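Local atomic coordinates of THB11 (Chlamydomonas reinhardtii, PDB entry 6TD7), a protein that binds heme and probably oxygen, serving as the truncated-hemoglobin domain of a longer algal protein. Residues Y36-P39 against Q40-K43; G89-P92 against E93-D96. All blocks are in the same frame, centred on the assembly; numbering follows the deposited sequence.

Contact 1: residues Y36-P39 against Q40-K43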
ATOM      1  N   TYR A  36      -1.924 -11.800  -2.222  1.00 13.02           N
ATOM      2  CA  TYR A  36      -1.613 -13.182  -1.886  1.00 14.02           C
ATOM      3  C   TYR A  36      -1.999 -14.147  -2.994  1.00 19.14           C
ATOM      4  O   TYR A  36      -1.518 -15.284  -3.004  1.00 18.60           O
ATOM      5  CB  TYR A  36      -2.318 -13.563  -0.582  1.00 18.94           C
ATOM      6  CG  TYR A  36      -1.567 -13.145   0.663  1.00 17.04           C
ATOM      7  CD1 TYR A  36      -1.692 -11.862   1.176  1.00 16.03           C
ATOM      8  CD2 TYR A  36      -0.729 -14.035   1.323  1.00 15.58           C
ATOM      9  CE1 TYR A  36      -1.003 -11.476   2.311  1.00 18.78           C
ATOM     10  CE2 TYR A  36      -0.040 -13.658   2.460  1.00 19.71           C
ATOM     11  CZ  TYR A  36      -0.183 -12.379   2.949  1.00 18.80           C
ATOM     12  OH  TYR A  36       0.503 -12.004   4.077  1.00 17.10           O
ATOM     13  N   ALA A  37      -2.856 -13.727  -3.918  1.00 15.37           N
ATOM     14  CA  ALA A  37      -3.221 -14.533  -5.071  1.00 16.55           C
ATOM     15  C   ALA A  37      -2.260 -14.364  -6.241  1.00 22.24           C
ATOM     16  O   ALA A  37      -2.417 -15.051  -7.256  1.00 20.76           O
ATOM     17  CB  ALA A  37      -4.641 -14.177  -5.523  1.00 17.89           C
ATOM     18  N   ASP A  38      -1.272 -13.486  -6.129  1.00 13.91           N
ATOM     19  CA  ASP A  38      -0.389 -13.233  -7.268  1.00 17.73           C
ATOM     20  C   ASP A  38       0.840 -14.130  -7.193  1.00 17.53           C
ATOM     21  O   ASP A  38       1.528 -14.142  -6.166  1.00 15.81           O
ATOM     22  CB  ASP A  38       0.036 -11.772  -7.298  1.00 19.82           C
ATOM     23  CG  ASP A  38       0.886 -11.441  -8.503  1.00 17.31           C
ATOM     24  OD1 ASP A  38       2.076 -11.815  -8.517  1.00 19.04           O
ATOM     25  OD2 ASP A  38       0.356 -10.816  -9.445  1.00 19.21           O
ATOM     26  N   PRO A  39       1.167 -14.871  -8.261  1.00 21.66           N
ATOM     27  CA  PRO A  39       2.269 -15.843  -8.165  1.00 24.07           C
ATOM     28  C   PRO A  39       3.653 -15.216  -8.090  1.00 22.57           C
ATOM     29  O   PRO A  39       4.593 -15.901  -7.668  1.00 21.82           O
ATOM     30  CB  PRO A  39       2.106 -16.686  -9.439  1.00 31.15           C
ATOM     31  CG  PRO A  39       1.416 -15.779 -10.402  1.00 30.41           C
ATOM     32  CD  PRO A  39       0.506 -14.911  -9.580  1.00 27.47           C
ATOM     33  N   GLN A  40       3.818 -13.950  -8.485  1.00 18.96           N
ATOM     34  CA  GLN A  40       5.110 -13.285  -8.331  1.00 21.81           C
ATOM     35  C   GLN A  40       5.279 -12.693  -6.936  1.00 18.39           C
ATOM     36  O   GLN A  40       6.402 -12.647  -6.422  1.00 20.24           O
ATOM     37  CB  GLN A  40       5.276 -12.195  -9.396  1.00 23.52           C
ATOM     38  CG  GLN A  40       6.443 -11.220  -9.175  1.00 35.88           C
ATOM     39  CD  GLN A  40       7.820 -11.852  -9.350  1.00 50.04           C
ATOM     40  OE1 GLN A  40       7.958 -12.918  -9.951  1.00 32.26           O
ATOM     41  NE2 GLN A  40       8.850 -11.182  -8.830  1.00 22.81           N
ATOM     42  N   LEU A  41       4.194 -12.246  -6.306  1.00 17.32           N
ATOM     43  CA  LEU A  41       4.295 -11.622  -4.993  1.00 15.34           C
ATOM     44  C   LEU A  41       4.225 -12.626  -3.852  1.00 20.56           C
ATOM     45  O   LEU A  41       4.707 -12.331  -2.754  1.00 16.79           O
ATOM     46  CB  LEU A  41       3.189 -10.580  -4.818  1.00 14.65           C
ATOM     47  CG  LEU A  41       3.172  -9.489  -5.891  1.00 10.86           C
ATOM     48  CD1 LEU A  41       2.060  -8.496  -5.617  1.00 14.43           C
ATOM     49  CD2 LEU A  41       4.519  -8.782  -5.986  1.00 12.79           C
ATOM     50  N   ILE A  42       3.649 -13.805  -4.085  1.00 20.40           N
ATOM     51  CA  ILE A  42       3.529 -14.785  -3.011  1.00 19.91           C
ATOM     52  C   ILE A  42       4.906 -15.192  -2.497  1.00 20.01           C
ATOM     53  O   ILE A  42       5.059 -15.533  -1.316  1.00 22.23           O
ATOM     54  CB  ILE A  42       2.704 -15.988  -3.514  1.00 25.41           C
ATOM     55  CG1 ILE A  42       2.176 -16.809  -2.336  1.00 20.68           C
ATOM     56  CG2 ILE A  42       3.530 -16.843  -4.473  1.00 29.28           C
ATOM     57  CD1 ILE A  42       1.219 -16.048  -1.434  1.00 24.74           C
ATOM     58  N   LYS A  43       5.931 -15.142  -3.360  1.00 22.06           N
ATOM     59  CA  LYS A  43       7.300 -15.384  -2.922  1.00 21.43           C
ATOM     60  C   LYS A  43       7.647 -14.588  -1.672  1.00 19.63           C
ATOM     61  O   LYS A  43       8.450 -15.033  -0.844  1.00 22.85           O
ATOM     62  CB  LYS A  43       8.299 -14.993  -4.018  1.00 24.55           C
ATOM     63  CG  LYS A  43       7.954 -15.431  -5.427  1.00 39.61           C
ATOM     64  CD  LYS A  43       9.065 -15.037  -6.401  1.00 36.68           C
ATOM     65  CE  LYS A  43       8.626 -15.225  -7.845  1.00 48.42           C
ATOM     66  NZ  LYS A  43       9.775 -15.280  -8.792  1.00 44.15           N
TER
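Asp38 grips the two backbone amides that follow its proline with a single carboxylate oxygen. OD1 of Asp38 accepts from Gln40 N at 2.8 Å and from Leu41 N at 3.1 Å. Both donors meet it on the anti side, yet they come from opposite faces of the carboxylate plane, so one oxygen serves two amides that do not compete for the same space. With CG anti to the backbone N (chi1 -177°), the carboxylate is folded forward over the turn. The main chain of Asp38 adds a further bond: its O receives Ile42 N at 3.0 Å, nearly in line with the carbonyl. Beside these bonds Leu41 CG packs 3.7 Å from Asp38 OD1, while Ile42 reaches back with CD1, which comes 3.2 Å from Tyr36 O and 3.9 Å from Tyr36 CD2; the two side chains cross at about a right angle. In the second shell Tyr101 binds Asp38 OD2 and fixes the rotation of the carboxylate, and Tyr36 OH is held by Gln48 O. With an alanine in place of Asp38, the amide of Gln40 would probably be left without this acceptor, and the Tyr101 hydroxyl without its mate. The pattern, side-chain oxygen to the second and third amides and carbonyl to the fourth, is an Asx turn extended into an Asx motif, here joining helix 21-36 to helix 42-45 of the globin fold.

Contact 2: residues G89-P92 against E93-D96; sequences GFSP and EDFD. With HEM (protoporphyrin IX containing Fe), chain B.
Ser91 places one hydroxyl between two acidic side chains, with OG 3.0 Å from Asp94 OD2 and 3.4 Å from Glu93 OE2. Its chi1 of 67° sets OG between its own backbone N and carbonyl carbon, where it can also accept a weak bond from Asp94 N at 3.4 Å. The reciprocal bond is firmer: Ser91 N gives its hydrogen to Asp94 OD2 at 3.0 Å, approaching on the anti side and 24° out of the carboxylate plane. The two reciprocal bonds make a capping box that closes the start of helix 92-108, with Ser91 as N-cap. The first helical turns take over directly, Phe95 N bonding to Ser91 O at 3.2 Å and Asp96 N to Pro92 O. On the other flank of Asp94, the Phe90 ring runs past in the opposite direction, its plane only 16° from that of the carboxylate and its CE1 3.5 Å from Asp94 CB. The same ring carries the contact to the heme, where CZ of Phe90 lies 3.5 Å from HEM C3B, and it meets Tyr44 edge-to-face. Phe95, with Phe90 CZ at its edge, brings CE1 to 3.2 Å from HEM C2C. Outside the turn, Asp96 OD1 forms a salt bridge with Lys127, and Asp94 OD1 is hydrogen-bonded to Gln40 of the 40-43 segment. Buried Asp94 is thus held by the amide of Ser91 on OD2 and by a side-chain amide on OD1 at a helix start, a setting likely to favour its anionic form, while two hydrocarbon rings present an apolar surface to the porphyrin.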
ATOM      1  N   GLY A  89      14.806 -10.394  -3.281  1.00 18.01           N
ATOM      2  CA  GLY A  89      14.820  -9.640  -4.517  1.00 17.33           C
ATOM      3  C   GLY A  89      13.587  -8.817  -4.806  1.00 20.60           C
ATOM      4  O   GLY A  89      13.364  -8.457  -5.966  1.00 15.85           O
ATOM      5  N   PHE A  90      12.768  -8.522  -3.797  1.00 13.75           N
ATOM      6  CA  PHE A  90      11.666  -7.574  -3.942  1.00 12.37           C
ATOM      7  C   PHE A  90      12.129  -6.350  -4.722  1.00  9.37           C
ATOM      8  O   PHE A  90      13.106  -5.696  -4.348  1.00 14.57           O
ATOM      9  CB  PHE A  90      11.159  -7.169  -2.556  1.00 10.66           C
ATOM     10  CG  PHE A  90       9.872  -6.387  -2.563  1.00 13.70           C
ATOM     11  CD1 PHE A  90       8.719  -6.921  -3.116  1.00  8.40           C
ATOM     12  CD2 PHE A  90       9.805  -5.134  -1.968  1.00 11.92           C
ATOM     13  CE1 PHE A  90       7.538  -6.211  -3.104  1.00 11.94           C
ATOM     14  CE2 PHE A  90       8.621  -4.421  -1.947  1.00 11.65           C
ATOM     15  CZ  PHE A  90       7.487  -4.961  -2.514  1.00  8.68           C
ATOM     16  N   SER A  91      11.420  -6.045  -5.801  1.00 12.57           N
ATOM     17  CA  SER A  91      11.880  -5.120  -6.823  1.00 12.31           C
ATOM     18  C   SER A  91      10.860  -4.030  -7.088  1.00 12.97           C
ATOM     19  O   SER A  91       9.683  -4.162  -6.737  1.00  8.56           O
ATOM     20  CB  SER A  91      12.162  -5.874  -8.134  1.00 15.04           C
ATOM     21  OG  SER A  91      10.955  -6.379  -8.682  1.00 17.46           O
ATOM     22  N   PRO A  92      11.283  -2.931  -7.717  1.00 12.92           N
ATOM     23  CA  PRO A  92      10.311  -1.898  -8.106  1.00 18.61           C
ATOM     24  C   PRO A  92       9.153  -2.438  -8.926  1.00 12.23           C
ATOM     25  O   PRO A  92       8.024  -1.943  -8.807  1.00 11.55           O
ATOM     26  CB  PRO A  92      11.166  -0.913  -8.916  1.00 15.10           C
ATOM     27  CG  PRO A  92      12.538  -1.081  -8.375  1.00 17.65           C
ATOM     28  CD  PRO A  92      12.672  -2.528  -8.001  1.00 14.44           C
ATOM     29  N   GLU A  93       9.403  -3.446  -9.760  1.00 11.20           N
ATOM     30  CA  GLU A  93       8.328  -4.027 -10.554  1.00 13.88           C
ATOM     31  C   GLU A  93       7.315  -4.758  -9.682  1.00 12.81           C
ATOM     32  O   GLU A  93       6.123  -4.765 -10.008  1.00  8.17           O
ATOM     33  CB  GLU A  93       8.916  -4.957 -11.611  1.00 15.96           C
ATOM     34  CG  GLU A  93       9.769  -4.231 -12.638  1.00 23.42           C
ATOM     35  CD  GLU A  93      11.257  -4.353 -12.362  1.00 30.15           C
ATOM     36  OE1 GLU A  93      12.014  -4.583 -13.328  1.00 46.97           O
ATOM     37  OE2 GLU A  93      11.668  -4.234 -11.186  1.00 19.59           O
ATOM     38  N   ASP A  94       7.750  -5.365  -8.572  1.00 11.53           N
ATOM     39  CA  ASP A  94       6.789  -5.964  -7.648  1.00 11.31           C
ATOM     40  C   ASP A  94       5.944  -4.885  -6.976  1.00 11.18           C
ATOM     41  O   ASP A  94       4.735  -5.058  -6.790  1.00  6.81           O
ATOM     42  CB  ASP A  94       7.509  -6.811  -6.596  1.00  7.27           C
ATOM     43  CG  ASP A  94       8.299  -7.960  -7.203  1.00 12.91           C
ATOM     44  OD1 ASP A  94       7.753  -8.671  -8.073  1.00 13.98           O
ATOM     45  OD2 ASP A  94       9.466  -8.152  -6.798  1.00 15.56           O
ATOM     46  N   PHE A  95       6.561  -3.751  -6.634  1.00  7.97           N
ATOM     47  CA  PHE A  95       5.803  -2.659  -6.035  1.00  6.94           C
ATOM     48  C   PHE A  95       4.768  -2.103  -7.008  1.00 11.78           C
ATOM     49  O   PHE A  95       3.652  -1.755  -6.602  1.00  9.70           O
ATOM     50  CB  PHE A  95       6.749  -1.550  -5.566  1.00  8.89           C
ATOM     51  CG  PHE A  95       6.110  -0.582  -4.607  1.00 15.68           C
ATOM     52  CD1 PHE A  95       5.835  -0.959  -3.304  1.00 20.48           C
ATOM     53  CD2 PHE A  95       5.777   0.699  -5.007  1.00 23.73           C
ATOM     54  CE1 PHE A  95       5.240  -0.079  -2.418  1.00 23.64           C
ATOM     55  CE2 PHE A  95       5.183   1.586  -4.121  1.00 14.64           C
ATOM     56  CZ  PHE A  95       4.915   1.196  -2.829  1.00 18.88           C
ATOM     57  N   ASP A  96       5.116  -2.005  -8.295  1.00  6.79           N
ATOM     58  CA  ASP A  96       4.139  -1.583  -9.293  1.00 11.03           C
ATOM     59  C   ASP A  96       2.906  -2.480  -9.261  1.00 11.54           C
ATOM     60  O   ASP A  96       1.768  -2.003  -9.307  1.00 13.90           O
ATOM     61  CB  ASP A  96       4.757  -1.604 -10.695  1.00  9.38           C
ATOM     62  CG  ASP A  96       5.793  -0.513 -10.914  1.00 18.66           C
ATOM     63  OD1 ASP A  96       5.820   0.487 -10.162  1.00 12.09           O
ATOM     64  OD2 ASP A  96       6.573  -0.657 -11.879  1.00 17.81           O
TER
HETATM   65  CHA HEM B 201       5.308  -3.600   5.542  1.00 16.99           C
HETATM   66  CHB HEM B 201       5.667  -6.667   1.763  1.00 14.35           C
HETATM   67  CHC HEM B 201       3.491  -3.497  -1.206  1.00 15.80           C
HETATM   68  CHD HEM B 201       3.540  -0.228   2.453  1.00 17.70           C
HETATM   69  C1A HEM B 201       5.572  -4.736   4.798  1.00 13.79           C
HETATM   70  C2A HEM B 201       6.106  -6.010   5.259  1.00 14.61           C
HETATM   71  C3A HEM B 201       6.190  -6.827   4.203  1.00 13.97           C
HETATM   72  C4A HEM B 201       5.721  -6.125   3.034  1.00 17.98           C
HETATM   73  CMA HEM B 201       6.692  -8.286   4.204  1.00 19.25           C
HETATM   74  CAA HEM B 201       6.495  -6.409   6.702  1.00 26.87           C
HETATM   75  CBA HEM B 201       7.513  -5.460   7.312  1.00 35.16           C
HETATM   76  CGA HEM B 201       7.642  -5.757   8.787  1.00 31.71           C
HETATM   77  O1A HEM B 201       8.652  -5.307   9.387  1.00 59.51           O
HETATM   78  O2A HEM B 201       6.747  -6.431   9.365  1.00 22.05           O
HETATM   79  C1B HEM B 201       5.063  -6.105   0.657  1.00 15.16           C
HETATM   80  C2B HEM B 201       4.842  -6.764  -0.612  1.00 15.96           C
HETATM   81  C3B HEM B 201       4.252  -5.898  -1.443  1.00 10.85           C
HETATM   82  C4B HEM B 201       4.067  -4.652  -0.729  1.00 15.78           C
HETATM   83  CMB HEM B 201       5.237  -8.218  -0.949  1.00 19.83           C
HETATM   84  CAB HEM B 201       3.840  -6.210  -2.899  1.00 15.11           C
HETATM   85  CBB HEM B 201       3.535  -5.246  -3.771  1.00 17.47           C
HETATM   86  C1C HEM B 201       3.310  -2.363  -0.442  1.00 15.70           C
HETATM   87  C2C HEM B 201       2.641  -1.181  -0.912  1.00 17.86           C
HETATM   88  C3C HEM B 201       2.660  -0.275   0.063  1.00 19.82           C
HETATM   89  C4C HEM B 201       3.317  -0.845   1.229  1.00 16.69           C
HETATM   90  CMC HEM B 201       2.046  -0.996  -2.325  1.00 22.84           C
HETATM   91  CAC HEM B 201       2.038   1.125  -0.075  1.00 25.28           C
HETATM   92  CBC HEM B 201       2.628   2.166   0.512  1.00 35.32           C
HETATM   93  C1D HEM B 201       3.930  -0.880   3.614  1.00 20.78           C
HETATM   94  C2D HEM B 201       3.823  -0.365   4.962  1.00 14.40           C
HETATM   95  C3D HEM B 201       4.315  -1.286   5.802  1.00 13.65           C
HETATM   96  C4D HEM B 201       4.740  -2.437   5.035  1.00 11.66           C
HETATM   97  CMD HEM B 201       3.246   1.018   5.333  1.00 12.78           C
HETATM   98  CAD HEM B 201       4.377  -1.199   7.337  1.00 14.86           C
HETATM   99  CBD HEM B 201       5.595  -0.466   7.862  1.00 26.31           C
HETATM  100  CGD HEM B 201       5.337  -0.383   9.342  1.00 19.38           C
HETATM  101  O1D HEM B 201       4.856   0.682   9.810  1.00 20.57           O
HETATM  102  O2D HEM B 201       5.580  -1.400  10.042  1.00 21.54           O
HETATM  103  NA  HEM B 201       5.354  -4.851   3.433  1.00 12.75           N
HETATM  104  NB  HEM B 201       4.572  -4.815   0.553  1.00 11.26           N
HETATM  105  NC  HEM B 201       3.704  -2.132   0.876  1.00 13.78           N
HETATM  106  ND  HEM B 201       4.492  -2.144   3.703  1.00 11.13           N
HETATM  107 FE   HEM B 201       4.506  -3.457   2.177  1.00 21.92          FE

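Contact 1 closes well before contact 2 opens along the chain, yet their centres lie 12 Å apart and they touch directly. The polar join is Gln40 NE2 to Asp94 OD1 at 2.8 Å, by which the turn at 36-43 reaches the helix start at 89-96. An apolar touch accompanies it, Leu41 CD2 to Asp94 CB at 3.6 Å. Both contacts supply residues to the heme pocket: Leu41 from contact 1, and Phe90, Asp94 and Phe95 from contact 2. The side chain of Phe90 comes within about 4 Å of that of His81, the axial iron ligand, whereas the side chains of Tyr36 and Phe95 are each about 7 Å from the bound cyanide.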